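Local coordinates for hydrogenase expression/formation protein HypE (Desulfovibrio vulgaris subsp. vulgaris, PDB 2Z1U) that binds ATP and magnesium and, as a HypE-family maturation protein, probably takes part in assembling the metal centre of hydrogenases, at residues Q238-R251 with E297-G309. Sequence-based numbering, arbitrary orientation.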
loop_
_atom_site.group_PDB
_atom_site.type_symbol
_atom_site.label_atom_id
_atom_site.label_comp_id
_atom_site.label_asym_id
_atom_site.label_seq_id
_atom_site.Cartn_x
_atom_site.Cartn_y
_atom_site.Cartn_z
ATOM N N GLN A 238 -4.288 -9.557 27.948
ATOM C CA GLN A 238 -4.959 -10.476 28.892
ATOM C C GLN A 238 -5.221 -9.823 30.246
ATOM O O GLN A 238 -4.864 -10.348 31.301
ATOM C CB GLN A 238 -4.190 -11.797 29.028
ATOM C CG GLN A 238 -4.243 -12.637 27.760
ATOM C CD GLN A 238 -5.644 -13.152 27.494
ATOM O OE1 GLN A 238 -6.149 -14.000 28.230
ATOM N NE2 GLN A 238 -6.282 -12.635 26.450
ATOM N N ALA A 239 -5.853 -8.659 30.186
ATOM C CA ALA A 239 -6.166 -7.885 31.370
ATOM C C ALA A 239 -7.557 -7.315 31.180
ATOM O O ALA A 239 -8.215 -7.580 30.181
ATOM C CB ALA A 239 -5.141 -6.769 31.559
ATOM N N VAL A 240 -8.007 -6.533 32.146
ATOM C CA VAL A 240 -9.290 -5.875 32.011
ATOM C C VAL A 240 -9.103 -4.370 32.107
ATOM O O VAL A 240 -8.353 -3.878 32.958
ATOM C CB VAL A 240 -10.410 -6.504 32.946
ATOM C CG1 VAL A 240 -9.824 -7.411 34.038
ATOM C CG2 VAL A 240 -11.365 -5.469 33.499
ATOM N N CYS A 241 -9.714 -3.648 31.171
ATOM C CA CYS A 241 -9.657 -2.195 31.184
ATOM C C CYS A 241 -10.868 -1.663 31.921
ATOM O O CYS A 241 -12.001 -2.079 31.652
ATOM C CB CYS A 241 -9.576 -1.638 29.756
ATOM S SG CYS A 241 -8.028 -2.031 28.907
ATOM N N HIS A 242 -10.620 -0.795 32.901
ATOM C CA HIS A 242 -11.685 -0.127 33.639
ATOM C C HIS A 242 -11.702 1.354 33.267
ATOM O O HIS A 242 -10.700 2.037 33.391
ATOM C CB HIS A 242 -11.514 -0.317 35.154
ATOM C CG HIS A 242 -11.902 -1.683 35.633
ATOM N ND1 HIS A 242 -13.132 -1.956 36.194
ATOM C CD2 HIS A 242 -11.232 -2.862 35.606
ATOM C CE1 HIS A 242 -13.200 -3.240 36.505
ATOM N NE2 HIS A 242 -12.061 -3.813 36.157
ATOM N N VAL A 243 -12.850 1.833 32.814
ATOM C CA VAL A 243 -12.982 3.174 32.270
ATOM C C VAL A 243 -14.107 3.928 32.988
ATOM O O VAL A 243 -15.083 3.318 33.419
ATOM C CB VAL A 243 -13.190 3.097 30.733
ATOM C CG1 VAL A 243 -14.068 4.237 30.217
ATOM C CG2 VAL A 243 -11.815 3.135 30.036
ATOM N N LEU A 244 -13.947 5.242 33.158
ATOM C CA LEU A 244 -14.960 6.060 33.841
ATOM C C LEU A 244 -15.727 6.896 32.815
ATOM O O LEU A 244 -15.131 7.774 32.155
ATOM C CB LEU A 244 -14.298 6.971 34.888
ATOM C CG LEU A 244 -15.214 7.762 35.838
ATOM C CD1 LEU A 244 -16.119 6.851 36.696
ATOM C CD2 LEU A 244 -14.386 8.691 36.723
ATOM N N GLU A 245 -17.035 6.646 32.685
ATOM C CA GLU A 245 -17.832 7.296 31.618
ATOM C C GLU A 245 -17.687 8.826 31.590
ATOM O O GLU A 245 -17.519 9.420 30.521
ATOM C CB GLU A 245 -19.324 6.926 31.689
ATOM C CG GLU A 245 -20.128 7.425 30.467
ATOM C CD GLU A 245 -21.554 6.889 30.426
ATOM O OE1 GLU A 245 -22.145 6.696 31.486
ATOM O OE2 GLU A 245 -22.100 6.674 29.332
ATOM N N THR A 246 -17.772 9.436 32.766
ATOM C CA THR A 246 -17.745 10.887 32.899
ATOM C C THR A 246 -16.394 11.479 32.495
ATOM O O THR A 246 -16.335 12.653 32.176
ATOM C CB THR A 246 -18.103 11.387 34.318
ATOM O OG1 THR A 246 -17.256 10.765 35.298
ATOM C CG2 THR A 246 -19.579 11.137 34.646
ATOM N N ALA A 247 -15.341 10.659 32.529
ATOM C CA ALA A 247 -13.975 11.089 32.203
ATOM C C ALA A 247 -13.650 11.005 30.714
ATOM O O ALA A 247 -12.667 11.618 30.258
ATOM C CB ALA A 247 -12.942 10.303 33.035
ATOM N N VAL A 248 -14.454 10.255 29.952
ATOM C CA VAL A 248 -14.273 10.173 28.489
ATOM C C VAL A 248 -14.854 11.447 27.879
ATOM O O VAL A 248 -16.041 11.708 28.028
ATOM C CB VAL A 248 -14.926 8.913 27.854
ATOM C CG1 VAL A 248 -14.589 8.807 26.357
ATOM C CG2 VAL A 248 -14.478 7.660 28.584
ATOM N N PRO A 249 -13.994 12.279 27.229
ATOM C CA PRO A 249 -14.467 13.545 26.682
ATOM C C PRO A 249 -15.245 13.357 25.379
ATOM O O PRO A 249 -14.800 12.670 24.475
ATOM C CB PRO A 249 -13.157 14.348 26.436
ATOM C CG PRO A 249 -12.126 13.309 26.189
ATOM C CD PRO A 249 -12.562 12.054 26.967
ATOM N N VAL A 250 -16.431 13.941 25.319
ATOM C CA VAL A 250 -17.270 13.910 24.122
ATOM C C VAL A 250 -17.922 15.277 24.131
ATOM O O VAL A 250 -18.550 15.653 25.129
ATOM C CB VAL A 250 -18.383 12.780 24.173
ATOM C CG1 VAL A 250 -19.222 12.780 22.891
ATOM C CG2 VAL A 250 -17.783 11.386 24.361
ATOM N N ARG A 251 -17.724 16.038 23.057
ATOM C CA ARG A 251 -18.252 17.407 22.945
ATOM C C ARG A 251 -19.768 17.363 23.025
ATOM O O ARG A 251 -20.380 16.448 22.481
ATOM C CB ARG A 251 -17.838 18.025 21.603
ATOM C CG ARG A 251 -16.364 18.296 21.467
ATOM C CD ARG A 251 -15.991 18.672 20.032
ATOM N NE ARG A 251 -15.085 19.813 20.061
ATOM C CZ ARG A 251 -13.758 19.736 20.052
ATOM N NH1 ARG A 251 -13.138 18.559 19.971
ATOM N NH2 ARG A 251 -13.051 20.858 20.102
ATOM N N GLU A 297 -6.820 19.922 24.080
ATOM C CA GLU A 297 -7.687 20.597 25.039
ATOM C C GLU A 297 -8.374 19.592 25.957
ATOM O O GLU A 297 -8.740 19.913 27.065
ATOM C CB GLU A 297 -8.738 21.433 24.306
ATOM C CG GLU A 297 -9.483 20.676 23.219
ATOM C CD GLU A 297 -8.768 20.721 21.883
ATOM O OE1 GLU A 297 -9.421 20.463 20.849
ATOM O OE2 GLU A 297 -7.553 21.010 21.867
ATOM N N HIS A 298 -8.656 18.425 25.395
ATOM C CA HIS A 298 -9.524 17.468 26.068
ATOM C C HIS A 298 -8.815 16.187 26.473
ATOM O O HIS A 298 -9.484 15.211 26.850
ATOM C CB HIS A 298 -10.730 17.141 25.182
ATOM C CG HIS A 298 -11.594 18.324 24.893
ATOM N ND1 HIS A 298 -12.064 18.611 23.630
ATOM C CD2 HIS A 298 -12.072 19.295 25.704
ATOM C CE1 HIS A 298 -12.795 19.711 23.676
ATOM N NE2 HIS A 298 -12.812 20.147 24.920
ATOM N N ALA A 299 -7.482 16.172 26.377
ATOM C CA ALA A 299 -6.708 15.024 26.881
ATOM C C ALA A 299 -7.103 14.739 28.326
ATOM O O ALA A 299 -7.305 15.668 29.100
ATOM C CB ALA A 299 -5.209 15.274 26.778
ATOM N N ALA A 300 -7.245 13.458 28.672
ATOM C CA ALA A 300 -7.701 13.066 30.013
ATOM C C ALA A 300 -7.286 11.663 30.425
ATOM O O ALA A 300 -7.103 10.784 29.593
ATOM C CB ALA A 300 -9.222 13.209 30.129
ATOM N N ARG A 301 -7.123 11.473 31.727
ATOM C CA ARG A 301 -7.056 10.141 32.288
ATOM C C ARG A 301 -8.495 9.581 32.215
ATOM O O ARG A 301 -9.434 10.208 32.716
ATOM C CB ARG A 301 -6.559 10.208 33.729
ATOM C CG ARG A 301 -6.376 8.857 34.405
ATOM C CD ARG A 301 -6.277 9.048 35.898
ATOM N NE ARG A 301 -5.088 9.801 36.305
ATOM C CZ ARG A 301 -3.929 9.248 36.651
ATOM N NH1 ARG A 301 -2.908 10.019 37.011
ATOM N NH2 ARG A 301 -3.796 7.919 36.641
ATOM N N ILE A 302 -8.682 8.450 31.539
ATOM C CA ILE A 302 -10.048 7.870 31.447
ATOM C C ILE A 302 -10.267 6.576 32.233
ATOM O O ILE A 302 -11.404 6.085 32.344
ATOM C CB ILE A 302 -10.511 7.651 29.980
ATOM C CG1 ILE A 302 -9.681 6.547 29.295
ATOM C CG2 ILE A 302 -10.498 8.967 29.208
ATOM C CD1 ILE A 302 -10.213 6.116 27.934
ATOM N N GLY A 303 -9.198 6.022 32.789
ATOM C CA GLY A 303 -9.322 4.744 33.486
ATOM C C GLY A 303 -7.993 4.103 33.823
ATOM O O GLY A 303 -6.955 4.773 33.869
ATOM N N SER A 304 -8.033 2.800 34.073
ATOM C CA SER A 304 -6.849 2.056 34.489
ATOM C C SER A 304 -6.893 0.597 34.025
ATOM O O SER A 304 -7.962 0.067 33.681
ATOM C CB SER A 304 -6.653 2.148 36.010
ATOM O OG SER A 304 -7.702 1.496 36.728
ATOM N N VAL A 305 -5.725 -0.042 34.007
ATOM C CA VAL A 305 -5.633 -1.474 33.723
ATOM C C VAL A 305 -5.556 -2.249 35.049
ATOM O O VAL A 305 -4.858 -1.835 35.984
ATOM C CB VAL A 305 -4.427 -1.796 32.815
ATOM C CG1 VAL A 305 -4.343 -3.292 32.523
ATOM C CG2 VAL A 305 -4.510 -0.982 31.504
ATOM N N LYS A 306 -6.294 -3.356 35.120
ATOM C CA LYS A 306 -6.373 -4.193 36.321
ATOM C C LYS A 306 -6.232 -5.667 35.962
ATOM O O LYS A 306 -6.577 -6.083 34.850
ATOM C CB LYS A 306 -7.692 -3.949 37.069
ATOM C CG LYS A 306 -7.758 -2.595 37.781
ATOM C CD LYS A 306 -9.081 -2.379 38.511
ATOM C CE LYS A 306 -8.994 -1.212 39.496
ATOM N NZ LYS A 306 -8.622 0.085 38.872
ATOM N N SER A 307 -5.706 -6.448 36.899
ATOM C CA SER A 307 -5.593 -7.897 36.728
ATOM C C SER A 307 -6.976 -8.555 36.839
ATOM O O SER A 307 -7.896 -7.981 37.433
ATOM C CB SER A 307 -4.615 -8.484 37.753
ATOM O OG SER A 307 -5.033 -8.193 39.079
ATOM N N VAL A 308 -7.118 -9.743 36.248
ATOM C CA VAL A 308 -8.378 -10.500 36.281
ATOM C C VAL A 308 -8.806 -10.790 37.709
ATOM O O VAL A 308 -8.018 -11.308 38.497
ATOM C CB VAL A 308 -8.259 -11.841 35.514
ATOM C CG1 VAL A 308 -9.513 -12.704 35.720
ATOM C CG2 VAL A 308 -8.014 -11.585 34.048
ATOM N N GLY A 309 -10.050 -10.441 38.033
ATOM C CA GLY A 309 -10.603 -10.668 39.359
ATOM C C GLY A 309 -10.267 -9.556 40.331
ATOM O O GLY A 309 -10.559 -9.666 41.514
#
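Val240 and Lys306 trade two backbone hydrogen bonds, and His242 and Ser304 do the same, pairing strands 240-244 and 300-306 antiparallel. A fifth bond, Leu244 N to Ile302 O at 2.8 Å, closes the pairing. Between that bond and the His242-Ser304 pair, Val243 and Gly303 form a non-hydrogen-bonded pair, their CA atoms 4.2 Å apart. On the side carrying His242, Ser304 and Lys306, the lysine chain crosses the imidazole at about a right angle, CD 3.6 Å from His242 CD2. The lysine chain then bends at its last torsion (chi4 58°), and Lys306 NZ donates a hydrogen bond to Ser304 OG at 2.7 Å. Past the end of strand 240-244, Ala247 O and Val248 CA receive Ile302 CG2, while Ile302 CD1 meets Val243 CG2 at 4.0 Å. Farther along, Pro249 CG packs on His298 O at 3.3 Å. The His298 ring edge meets a face of the Arg251 guanidinium, planes 78° apart; Glu297 OE1 is a long salt-bridge partner of Arg251 NH2, at 3.7 Å. Arg251 also has a weak hydrogen bond to Ser173 and long ion pairs with Asp176 and Asp193. Ile302 and Gly303 form a classic bulge opposite Ile168. Backbone bonds thus fix two central strands of the C-terminal domain's mixed sheet, whereas packing and weak electrostatics join the segments at Arg251.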